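Slr1438 protein (Synechocystis sp., PDB 3K25) is of uncertain function but probably binds carbohydrate and acts as an isomerase, as in the aldose 1-epimerase family to which it belongs. Local coordinates at residues G33-W38 with F134-Q139; R156-L161 with N261-G266; P165-R170 with I229-S234; A209-S214 with S265-A270. All blocks are in the same frame, centred on the assembly; numbering follows the deposited sequence.

Overall arrangement
From the N terminus, interaction 1 comes first, closing a loop of about a hundred residues by setting strand 34-40 of a four-stranded sheet against strand 130-139 of an eight-stranded one. Interaction 2 then opens, joining the start of strand 157-168 to the short helix 262-265. Nested inside it, interaction 3 takes the far end of strand 157-168 to strand 227-233. Interaction 4 crosses interaction 3 and finishes beside interaction 2, with which it shares S265 and G266. Interactions 1 and 2 touch through F134 and L161, although their centres are about 25 Å apart. Together the contacts span the antiparallel sheets of a beta-sandwich and two of its peripheral loops.

Interaction 1. Residues G33-W38 with F134-Q139; sequences GLVTEW and FSYQLQ
V35 and Y136 meet inside the beta-sandwich expected of the galactose mutarotase-like fold, where strand 34-40 of a four-stranded antiparallel sheet faces strand 130-139 of an eight-stranded one. The backbones stay well apart, with the CA atoms of V35 and Y136 separated by 8.9 Å, and it is side chains that bridge the interval. The denser half of the contact belongs to the tyrosine. Its CG lies anti to the carbonyl carbon (chi1 -52°), which carries the phenol across to the residue just before the other strand, where OH donates a hydrogen bond to G33 O. The modelled length, 2.5 Å between Y136 OH and G33 O, is very short, and at this resolution it should not be read as unusual strength. On the way the ring slides past V35, whose CG2 rests 3.7 Å from Y136 CD2. A phenylalanine at Y136 could still lie along V35 but would probably leave G33 O, in a buried position, without this donor. L27 and L114 also pack on the tyrosine.

The rest is looser. On the outward side of strand 130-139, the partly exposed Q137 sends NE2 to S135 OG, 3.2 Å away, and S135 OG is also bonded to D113. Partly exposed E37 likewise turns from the interface, to a salt bridge with R50; it and T36 together face S26 in a classic beta bulge. Between the two segments, the far end is held by one methyl: L138 CD1 approaches the indole of W38 obliquely, 3.7 Å from W38 NE1.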
# COMPACT_ATOMS: atom_id res chain seq x y z
N GLY A 33 3.11 6.89 -7.65
CA GLY A 33 2.13 6.03 -8.31
C GLY A 33 1.01 5.73 -7.34
O GLY A 33 0.49 4.62 -7.26
N LEU A 34 0.64 6.77 -6.60
CA LEU A 34 -0.36 6.71 -5.55
C LEU A 34 -1.83 6.90 -5.89
O LEU A 34 -2.21 7.87 -6.56
CB LEU A 34 0.02 7.73 -4.47
CG LEU A 34 -0.95 7.96 -3.29
CD1 LEU A 34 -0.96 6.71 -2.41
CD2 LEU A 34 -0.53 9.18 -2.49
N VAL A 35 -2.65 5.96 -5.41
CA VAL A 35 -4.11 6.02 -5.53
C VAL A 35 -4.43 6.87 -4.30
O VAL A 35 -4.11 6.48 -3.17
CB VAL A 35 -4.77 4.62 -5.31
CG1 VAL A 35 -6.27 4.78 -5.09
CG2 VAL A 35 -4.53 3.74 -6.50
N THR A 36 -5.03 8.03 -4.48
CA THR A 36 -5.32 8.87 -3.33
C THR A 36 -6.74 8.71 -2.82
O THR A 36 -6.95 8.49 -1.63
CB THR A 36 -5.11 10.34 -3.67
OG1 THR A 36 -5.94 10.68 -4.78
CG2 THR A 36 -3.67 10.59 -4.05
N GLU A 37 -7.71 8.80 -3.72
CA GLU A 37 -9.11 8.68 -3.33
C GLU A 37 -9.87 7.72 -4.23
O GLU A 37 -9.53 7.56 -5.40
CB GLU A 37 -9.79 10.05 -3.37
CG GLU A 37 -9.02 11.15 -2.67
CD GLU A 37 -9.83 12.41 -2.44
OE1 GLU A 37 -10.67 12.77 -3.31
OE2 GLU A 37 -9.64 13.05 -1.39
N TRP A 38 -10.89 7.09 -3.67
CA TRP A 38 -11.72 6.13 -4.41
C TRP A 38 -13.15 6.19 -3.90
O TRP A 38 -13.38 6.11 -2.70
CB TRP A 38 -11.14 4.72 -4.24
CG TRP A 38 -11.97 3.59 -4.79
CD1 TRP A 38 -12.92 3.66 -5.77
CD2 TRP A 38 -11.87 2.20 -4.42
NE1 TRP A 38 -13.41 2.40 -6.04
CE2 TRP A 38 -12.78 1.49 -5.23
CE3 TRP A 38 -11.08 1.50 -3.49
CZ2 TRP A 38 -12.94 0.10 -5.14
CZ3 TRP A 38 -11.24 0.11 -3.40
CH2 TRP A 38 -12.17 -0.57 -4.22
N PHE A 134 3.22 -1.31 -12.56
CA PHE A 134 2.00 -1.66 -11.85
C PHE A 134 0.84 -1.29 -12.73
O PHE A 134 0.86 -0.28 -13.44
CB PHE A 134 1.89 -0.90 -10.52
CG PHE A 134 2.83 -1.38 -9.43
CD1 PHE A 134 3.92 -2.21 -9.73
CD2 PHE A 134 2.65 -0.96 -8.11
CE1 PHE A 134 4.81 -2.60 -8.73
CE2 PHE A 134 3.54 -1.35 -7.10
CZ PHE A 134 4.62 -2.17 -7.40
N SER A 135 -0.19 -2.13 -12.69
CA SER A 135 -1.38 -1.90 -13.47
C SER A 135 -2.54 -1.72 -12.50
O SER A 135 -2.80 -2.58 -11.66
CB SER A 135 -1.65 -3.11 -14.39
OG SER A 135 -2.81 -2.92 -15.17
N TYR A 136 -3.20 -0.57 -12.59
CA TYR A 136 -4.33 -0.30 -11.73
C TYR A 136 -5.57 -0.43 -12.60
O TYR A 136 -5.73 0.27 -13.59
CB TYR A 136 -4.25 1.11 -11.15
CG TYR A 136 -2.93 1.43 -10.47
CD1 TYR A 136 -1.76 1.55 -11.21
CD2 TYR A 136 -2.87 1.66 -9.09
CE1 TYR A 136 -0.57 1.91 -10.61
CE2 TYR A 136 -1.68 2.01 -8.48
CZ TYR A 136 -0.53 2.14 -9.25
OH TYR A 136 0.65 2.57 -8.68
N GLN A 137 -6.44 -1.37 -12.23
CA GLN A 137 -7.67 -1.65 -12.97
C GLN A 137 -8.87 -1.41 -12.08
O GLN A 137 -8.97 -1.98 -11.00
CB GLN A 137 -7.63 -3.09 -13.46
CG GLN A 137 -6.32 -3.38 -14.16
CD GLN A 137 -6.10 -4.84 -14.41
OE1 GLN A 137 -6.81 -5.70 -13.89
NE2 GLN A 137 -5.08 -5.15 -15.20
N LEU A 138 -9.77 -0.56 -12.55
CA LEU A 138 -10.98 -0.21 -11.82
C LEU A 138 -12.23 -0.69 -12.54
O LEU A 138 -12.45 -0.32 -13.69
CB LEU A 138 -11.08 1.31 -11.66
CG LEU A 138 -12.31 1.73 -10.86
CD1 LEU A 138 -11.94 1.68 -9.38
CD2 LEU A 138 -12.75 3.15 -11.24
N GLN A 139 -13.02 -1.53 -11.88
CA GLN A 139 -14.27 -2.03 -12.43
C GLN A 139 -15.28 -2.26 -11.33
O GLN A 139 -14.92 -2.62 -10.20
CB GLN A 139 -14.11 -3.35 -13.18
CG GLN A 139 -15.45 -4.12 -13.19
CD GLN A 139 -15.39 -5.52 -13.77
OE1 GLN A 139 -14.47 -6.29 -13.47
NE2 GLN A 139 -16.39 -5.87 -14.58

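Interaction 2. Residues R156-L161 with N261-G266; sequences RMPFSL and NALNSG
The backbone that carries P158 and S160 is extended, whereas that of A262 and L263 forms a single helical turn, and no hydrogen bond passes between the two. That turn is closed by its own main chain: N261 O accepts from both N264 N and S265 N, and G266 N returns to A262 O at 2.8 Å. G266 then leaves the helix with a positive phi of 94°.

Two small side-chain meetings make the contact. In the first, L263 reaches the proline ring with one branch: CD1 stands 3.8 Å from P158 CG and 4.0 Å from P158 CB, the leucine crossing the ring obliquely. The torsion explains the reach, since L263 CG is trans to the backbone N (chi1 -168°) and the isobutyl end is thereby swung to the strand. In the second, the methyl CB of A262 abuts S160 OG at 3.9 Å, an apolar group set beside a hydroxyl. P158 and S160 both point at the helix; F159, between them, points away, and its ring meets M157 O and L161 CB at its edge, in plane. The residue at 157 is selenomethionine.

Further packing places this patch in the fold. L263 also rests on F79 of strand 78-81, while P158 is backed by F128 and by W271. Strand 270-272 runs antiparallel to strand 157-168, with backbone bonds from M157 to V272 and from F159 to A270, so helix 262-265 lies against the strand just before the chain returns to pair with it.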
# COMPACT_ATOMS: atom_id res chain seq x y z
N ARG A 156 21.04 -11.58 -8.26
CA ARG A 156 19.79 -11.73 -7.51
C ARG A 156 19.42 -10.46 -6.77
O ARG A 156 20.28 -9.74 -6.24
CB ARG A 156 19.91 -12.86 -6.49
CG ARG A 156 20.48 -14.13 -7.04
CD ARG A 156 20.40 -15.20 -5.99
NE ARG A 156 19.02 -15.62 -5.76
CZ ARG A 156 18.45 -15.68 -4.56
NH1 ARG A 156 19.14 -15.34 -3.47
NH2 ARG A 156 17.20 -16.11 -4.43
N MSE A 157 18.12 -10.18 -6.71
CA MSE A 157 17.63 -8.98 -6.05
C MSE A 157 16.67 -9.33 -4.93
O MSE A 157 15.60 -9.88 -5.15
CB MSE A 157 16.93 -8.08 -7.07
CG MSE A 157 16.36 -6.81 -6.50
SE MSE A 157 15.39 -5.79 -7.83
CE MSE A 157 13.78 -6.89 -7.89
N PRO A 158 17.07 -9.03 -3.69
CA PRO A 158 16.16 -9.35 -2.59
C PRO A 158 15.24 -8.15 -2.48
O PRO A 158 15.62 -7.04 -2.85
CB PRO A 158 17.11 -9.47 -1.40
CG PRO A 158 18.12 -8.41 -1.69
CD PRO A 158 18.37 -8.55 -3.18
N PHE A 159 14.02 -8.35 -2.00
CA PHE A 159 13.10 -7.23 -1.86
C PHE A 159 11.84 -7.56 -1.08
O PHE A 159 11.53 -8.72 -0.80
CB PHE A 159 12.68 -6.70 -3.24
CG PHE A 159 11.57 -7.49 -3.87
CD1 PHE A 159 11.85 -8.67 -4.55
CD2 PHE A 159 10.24 -7.08 -3.71
CE1 PHE A 159 10.80 -9.46 -5.07
CE2 PHE A 159 9.19 -7.85 -4.23
CZ PHE A 159 9.47 -9.04 -4.91
N SER A 160 11.12 -6.51 -0.74
CA SER A 160 9.85 -6.60 -0.05
C SER A 160 8.94 -5.60 -0.76
O SER A 160 9.39 -4.54 -1.19
CB SER A 160 9.99 -6.23 1.43
OG SER A 160 10.06 -7.39 2.23
N LEU A 161 7.67 -5.97 -0.89
CA LEU A 161 6.69 -5.11 -1.52
C LEU A 161 5.42 -5.09 -0.68
O LEU A 161 4.96 -6.13 -0.22
CB LEU A 161 6.38 -5.61 -2.94
CG LEU A 161 5.28 -4.82 -3.67
CD1 LEU A 161 5.60 -3.32 -3.61
CD2 LEU A 161 5.14 -5.29 -5.10
N ASN A 261 12.12 -5.56 8.71
CA ASN A 261 13.49 -6.06 8.73
C ASN A 261 13.71 -7.38 8.00
O ASN A 261 14.63 -8.14 8.30
CB ASN A 261 13.98 -6.19 10.17
CG ASN A 261 15.49 -6.20 10.27
OD1 ASN A 261 16.05 -6.99 11.02
ND2 ASN A 261 16.15 -5.33 9.51
N ALA A 262 12.86 -7.65 7.02
CA ALA A 262 12.96 -8.87 6.23
C ALA A 262 14.23 -8.88 5.36
O ALA A 262 14.82 -9.93 5.11
CB ALA A 262 11.70 -9.01 5.35
N LEU A 263 14.64 -7.70 4.89
CA LEU A 263 15.83 -7.56 4.06
C LEU A 263 17.09 -7.98 4.84
O LEU A 263 18.11 -8.30 4.24
CB LEU A 263 15.98 -6.11 3.60
CG LEU A 263 17.00 -5.79 2.50
CD1 LEU A 263 16.61 -6.52 1.23
CD2 LEU A 263 17.07 -4.30 2.25
N ASN A 264 16.99 -7.99 6.17
CA ASN A 264 18.11 -8.37 7.03
C ASN A 264 17.97 -9.76 7.65
O ASN A 264 18.96 -10.48 7.79
CB ASN A 264 18.29 -7.36 8.16
CG ASN A 264 19.01 -6.12 7.73
OD1 ASN A 264 20.10 -6.19 7.14
ND2 ASN A 264 18.43 -4.97 8.02
N SER A 265 16.74 -10.11 8.05
CA SER A 265 16.50 -11.40 8.68
C SER A 265 16.28 -12.52 7.67
O SER A 265 16.61 -13.68 7.93
CB SER A 265 15.29 -11.32 9.61
OG SER A 265 14.09 -11.34 8.87
N GLY A 266 15.70 -12.16 6.53
CA GLY A 266 15.42 -13.14 5.49
C GLY A 266 14.01 -13.67 5.61
O GLY A 266 13.56 -14.43 4.76

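Interaction 3. Residues P165-R170 with I229-S234; sequences PYFFCR and IEVSFS
F167 and I229 are joined foremost by a CH-pi contact. The methyl CG2 of I229 sits 3.7 Å from the centroid of the phenylalanine ring and only 12° off its normal, so it comes down almost squarely on the middle of one face. This methyl is the isoleucine branch trans to the backbone N, while CG1 takes the place beside that N (chi1 -67°) and carries CD1 back to the root of the aromatic side chain, 3.9 Å from F167 CB. One isoleucine thus holds both the ring and its stem.

Ordinary apolar packing supplies the remainder. V231, two residues along and on the same side of its strand, brings CG2 obliquely to the far end of the ring, 3.9 Å from F167 CE2. E230, between the two, points the other way. No hydrogen bond links the segments, and all three touching residues are buried. An alanine in place of F167 would remove the ring, and is likely to leave I229 CG2 and V231 CG2 without their common aromatic partner.

The neighbours extend the same core: F220 packs on F167 and on I229, and L253 on F167 and V231. Strand 157-168 belongs to one antiparallel sheet and strand 227-233 to another, and aliphatic branches gathered round an aromatic ring between them form part of the apolar filling of a beta-sandwich.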
# COMPACT_ATOMS: atom_id res chain seq x y z
N PRO A 165 -3.09 0.46 2.09
CA PRO A 165 -4.40 1.12 1.96
C PRO A 165 -5.00 1.67 3.25
O PRO A 165 -4.99 1.01 4.30
CB PRO A 165 -5.28 0.03 1.35
CG PRO A 165 -4.73 -1.22 2.00
CD PRO A 165 -3.22 -1.00 1.88
N TYR A 166 -5.52 2.89 3.16
CA TYR A 166 -6.18 3.56 4.27
C TYR A 166 -7.69 3.52 4.00
O TYR A 166 -8.21 4.38 3.29
CB TYR A 166 -5.77 5.03 4.35
CG TYR A 166 -4.36 5.27 4.81
CD1 TYR A 166 -4.10 5.72 6.10
CD2 TYR A 166 -3.28 5.11 3.94
CE1 TYR A 166 -2.82 6.01 6.52
CE2 TYR A 166 -1.99 5.40 4.34
CZ TYR A 166 -1.76 5.86 5.63
OH TYR A 166 -0.49 6.19 6.04
N PHE A 167 -8.38 2.52 4.54
CA PHE A 167 -9.82 2.42 4.32
C PHE A 167 -10.60 3.34 5.25
O PHE A 167 -10.28 3.45 6.44
CB PHE A 167 -10.26 0.98 4.50
CG PHE A 167 -9.60 0.05 3.54
CD1 PHE A 167 -9.85 0.16 2.17
CD2 PHE A 167 -8.73 -0.94 3.99
CE1 PHE A 167 -9.26 -0.70 1.27
CE2 PHE A 167 -8.12 -1.81 3.10
CZ PHE A 167 -8.38 -1.69 1.73
N PHE A 168 -11.61 4.01 4.69
CA PHE A 168 -12.43 4.95 5.46
C PHE A 168 -13.11 4.18 6.57
O PHE A 168 -13.64 3.10 6.35
CB PHE A 168 -13.48 5.62 4.57
CG PHE A 168 -14.26 6.72 5.27
CD1 PHE A 168 -13.60 7.83 5.80
CD2 PHE A 168 -15.65 6.65 5.39
CE1 PHE A 168 -14.31 8.85 6.44
CE2 PHE A 168 -16.36 7.67 6.02
CZ PHE A 168 -15.69 8.77 6.55
N CYS A 169 -13.11 4.75 7.76
CA CYS A 169 -13.71 4.08 8.89
C CYS A 169 -13.91 5.04 10.05
O CYS A 169 -12.96 5.39 10.75
CB CYS A 169 -12.80 2.94 9.31
SG CYS A 169 -13.53 1.83 10.51
N ARG A 170 -15.16 5.45 10.27
CA ARG A 170 -15.49 6.38 11.34
C ARG A 170 -15.90 5.64 12.60
O ARG A 170 -15.24 5.75 13.64
CB ARG A 170 -16.63 7.30 10.90
CG ARG A 170 -17.01 8.39 11.88
CD ARG A 170 -18.16 9.21 11.33
NE ARG A 170 -17.83 9.83 10.05
CZ ARG A 170 -18.72 10.27 9.17
NH1 ARG A 170 -20.02 10.16 9.43
NH2 ARG A 170 -18.32 10.82 8.03
N ILE A 229 -15.29 -4.43 3.36
CA ILE A 229 -14.12 -4.18 2.53
C ILE A 229 -13.21 -5.39 2.65
O ILE A 229 -12.70 -5.68 3.73
CB ILE A 229 -13.39 -2.93 3.02
CG1 ILE A 229 -14.26 -1.70 2.78
CG2 ILE A 229 -12.05 -2.81 2.32
CD1 ILE A 229 -13.63 -0.40 3.23
N GLU A 230 -13.02 -6.10 1.54
CA GLU A 230 -12.17 -7.30 1.53
C GLU A 230 -10.87 -7.16 0.75
O GLU A 230 -10.84 -6.66 -0.38
CB GLU A 230 -12.94 -8.49 0.96
CG GLU A 230 -12.07 -9.72 0.73
CD GLU A 230 -12.68 -10.68 -0.27
OE1 GLU A 230 -13.02 -10.23 -1.39
OE2 GLU A 230 -12.82 -11.88 0.07
N VAL A 231 -9.79 -7.64 1.36
CA VAL A 231 -8.46 -7.59 0.76
C VAL A 231 -7.99 -8.99 0.37
O VAL A 231 -7.85 -9.87 1.22
CB VAL A 231 -7.43 -7.00 1.74
CG1 VAL A 231 -6.10 -6.84 1.05
CG2 VAL A 231 -7.93 -5.67 2.29
N SER A 232 -7.74 -9.21 -0.92
CA SER A 232 -7.26 -10.51 -1.38
C SER A 232 -5.90 -10.28 -2.02
O SER A 232 -5.57 -9.15 -2.38
CB SER A 232 -8.25 -11.13 -2.37
OG SER A 232 -8.45 -10.30 -3.49
N PHE A 233 -5.10 -11.34 -2.17
CA PHE A 233 -3.75 -11.17 -2.72
C PHE A 233 -3.06 -12.43 -3.24
O PHE A 233 -3.31 -13.54 -2.76
CB PHE A 233 -2.85 -10.54 -1.65
CG PHE A 233 -3.18 -11.00 -0.25
CD1 PHE A 233 -4.27 -10.45 0.45
CD2 PHE A 233 -2.40 -11.97 0.38
CE1 PHE A 233 -4.58 -10.87 1.73
CE2 PHE A 233 -2.72 -12.40 1.68
CZ PHE A 233 -3.81 -11.85 2.36
N SER A 234 -2.17 -12.25 -4.20
CA SER A 234 -1.41 -13.36 -4.76
C SER A 234 -0.41 -13.88 -3.69
O SER A 234 -0.17 -13.21 -2.68
CB SER A 234 -0.67 -12.91 -6.03
OG SER A 234 0.39 -12.01 -5.75

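Interaction 4. Residues A209-S214 with S265-A270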
# COMPACT_ATOMS: atom_id res chain seq x y z
N ALA A 209 0.99 -6.66 13.34
CA ALA A 209 1.57 -7.37 12.20
C ALA A 209 1.32 -8.87 12.31
O ALA A 209 1.97 -9.57 13.10
CB ALA A 209 3.07 -7.09 12.12
N PHE A 210 0.36 -9.37 11.53
CA PHE A 210 0.05 -10.79 11.51
C PHE A 210 0.97 -11.44 10.46
O PHE A 210 0.67 -11.42 9.27
CB PHE A 210 -1.40 -11.00 11.10
CG PHE A 210 -2.39 -10.31 11.98
CD1 PHE A 210 -2.99 -10.98 13.05
CD2 PHE A 210 -2.76 -8.99 11.74
CE1 PHE A 210 -3.94 -10.36 13.85
CE2 PHE A 210 -3.72 -8.36 12.53
CZ PHE A 210 -4.31 -9.05 13.59
N THR A 211 2.09 -12.00 10.89
CA THR A 211 3.00 -12.60 9.93
C THR A 211 2.77 -14.08 9.67
O THR A 211 3.57 -14.72 8.98
CB THR A 211 4.46 -12.39 10.35
OG1 THR A 211 4.71 -13.09 11.58
CG2 THR A 211 4.76 -10.91 10.55
N GLN A 212 1.68 -14.62 10.22
CA GLN A 212 1.34 -16.04 10.05
C GLN A 212 -0.14 -16.15 9.69
O GLN A 212 -1.00 -16.27 10.57
CB GLN A 212 1.60 -16.79 11.36
CG GLN A 212 1.58 -18.30 11.24
CD GLN A 212 2.72 -18.83 10.38
OE1 GLN A 212 3.87 -18.45 10.58
NE2 GLN A 212 2.39 -19.70 9.43
N ILE A 213 -0.44 -16.10 8.40
CA ILE A 213 -1.82 -16.15 7.94
C ILE A 213 -2.19 -17.43 7.21
O ILE A 213 -1.35 -18.02 6.52
CB ILE A 213 -2.15 -14.94 7.03
CG1 ILE A 213 -1.21 -14.90 5.82
CG2 ILE A 213 -2.06 -13.65 7.84
CD1 ILE A 213 -1.43 -13.72 4.91
N SER A 214 -3.44 -17.85 7.36
CA SER A 214 -3.93 -19.08 6.76
C SER A 214 -4.85 -18.90 5.55
O SER A 214 -5.43 -19.87 5.05
CB SER A 214 -4.66 -19.90 7.81
OG SER A 214 -5.69 -19.14 8.43
N SER A 265 16.74 -10.11 8.05
CA SER A 265 16.50 -11.40 8.68
C SER A 265 16.28 -12.52 7.67
O SER A 265 16.61 -13.68 7.93
CB SER A 265 15.29 -11.32 9.61
OG SER A 265 14.09 -11.34 8.87
N GLY A 266 15.70 -12.16 6.53
CA GLY A 266 15.42 -13.14 5.49
C GLY A 266 14.01 -13.67 5.61
O GLY A 266 13.56 -14.43 4.76
N GLU A 267 13.30 -13.26 6.65
CA GLU A 267 11.94 -13.73 6.87
C GLU A 267 10.95 -13.30 5.77
O GLU A 267 10.68 -12.11 5.56
CB GLU A 267 11.45 -13.26 8.24
CG GLU A 267 10.16 -13.93 8.69
CD GLU A 267 9.66 -13.38 10.01
OE1 GLU A 267 8.53 -13.74 10.42
OE2 GLU A 267 10.39 -12.59 10.65
N GLN A 268 10.40 -14.29 5.08
CA GLN A 268 9.45 -14.06 3.99
C GLN A 268 10.06 -13.12 2.96
O GLN A 268 9.34 -12.45 2.23
CB GLN A 268 8.13 -13.45 4.50
CG GLN A 268 7.41 -14.27 5.57
CD GLN A 268 6.08 -13.66 6.00
OE1 GLN A 268 5.92 -12.43 6.02
NE2 GLN A 268 5.13 -14.51 6.35
N LEU A 269 11.39 -13.06 2.93
CA LEU A 269 12.06 -12.20 1.97
C LEU A 269 11.83 -12.77 0.57
O LEU A 269 11.60 -13.96 0.42
CB LEU A 269 13.55 -12.12 2.29
CG LEU A 269 14.38 -11.20 1.39
CD1 LEU A 269 13.82 -9.79 1.44
CD2 LEU A 269 15.85 -11.22 1.81
N ALA A 270 11.87 -11.92 -0.45
CA ALA A 270 11.66 -12.38 -1.82
C ALA A 270 12.81 -11.99 -2.75
O ALA A 270 13.53 -11.01 -2.50
CB ALA A 270 10.34 -11.80 -2.37
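The side-chain amide of Q268 is engaged at both ends: OE1 is hydrogen-bonded to T239 OG1, its strongest polar tie, while NE2 has a weak bond to Q238 O and stands 3.1 Å from T211 O. The glutamine chain is extended beyond CG (chi2 -177°), which lets the amide span the space between the loops.

A second side chain from the same loop approaches the threonine. E267, also extended, crosses the side chain of T211 at about a right angle, with E267 OE1 4.0 Å from T211 OG1. P259 packs on both T211 and Q268 and backs the pair. The contact lies at the protein surface, E267 being exposed and T211 and Q268 partly so.

T211 immediately follows strand 205-210, and the partner loop runs from helix 262-265 to strand 270-272. At the start of that loop S265 OG accepts from E267 N at 3.0 Å, with a nearly straight N-H...O angle of 165°, which makes an ST turn; the same hydroxyl has a weak bond to N261 O. G266 to L269 then form a type II beta turn, with E267 and Q268 as its two central residues, Q268 at a positive phi of 55°. What results is a strand-end loop lying beside a type II turn at the periphery of a beta-sandwich.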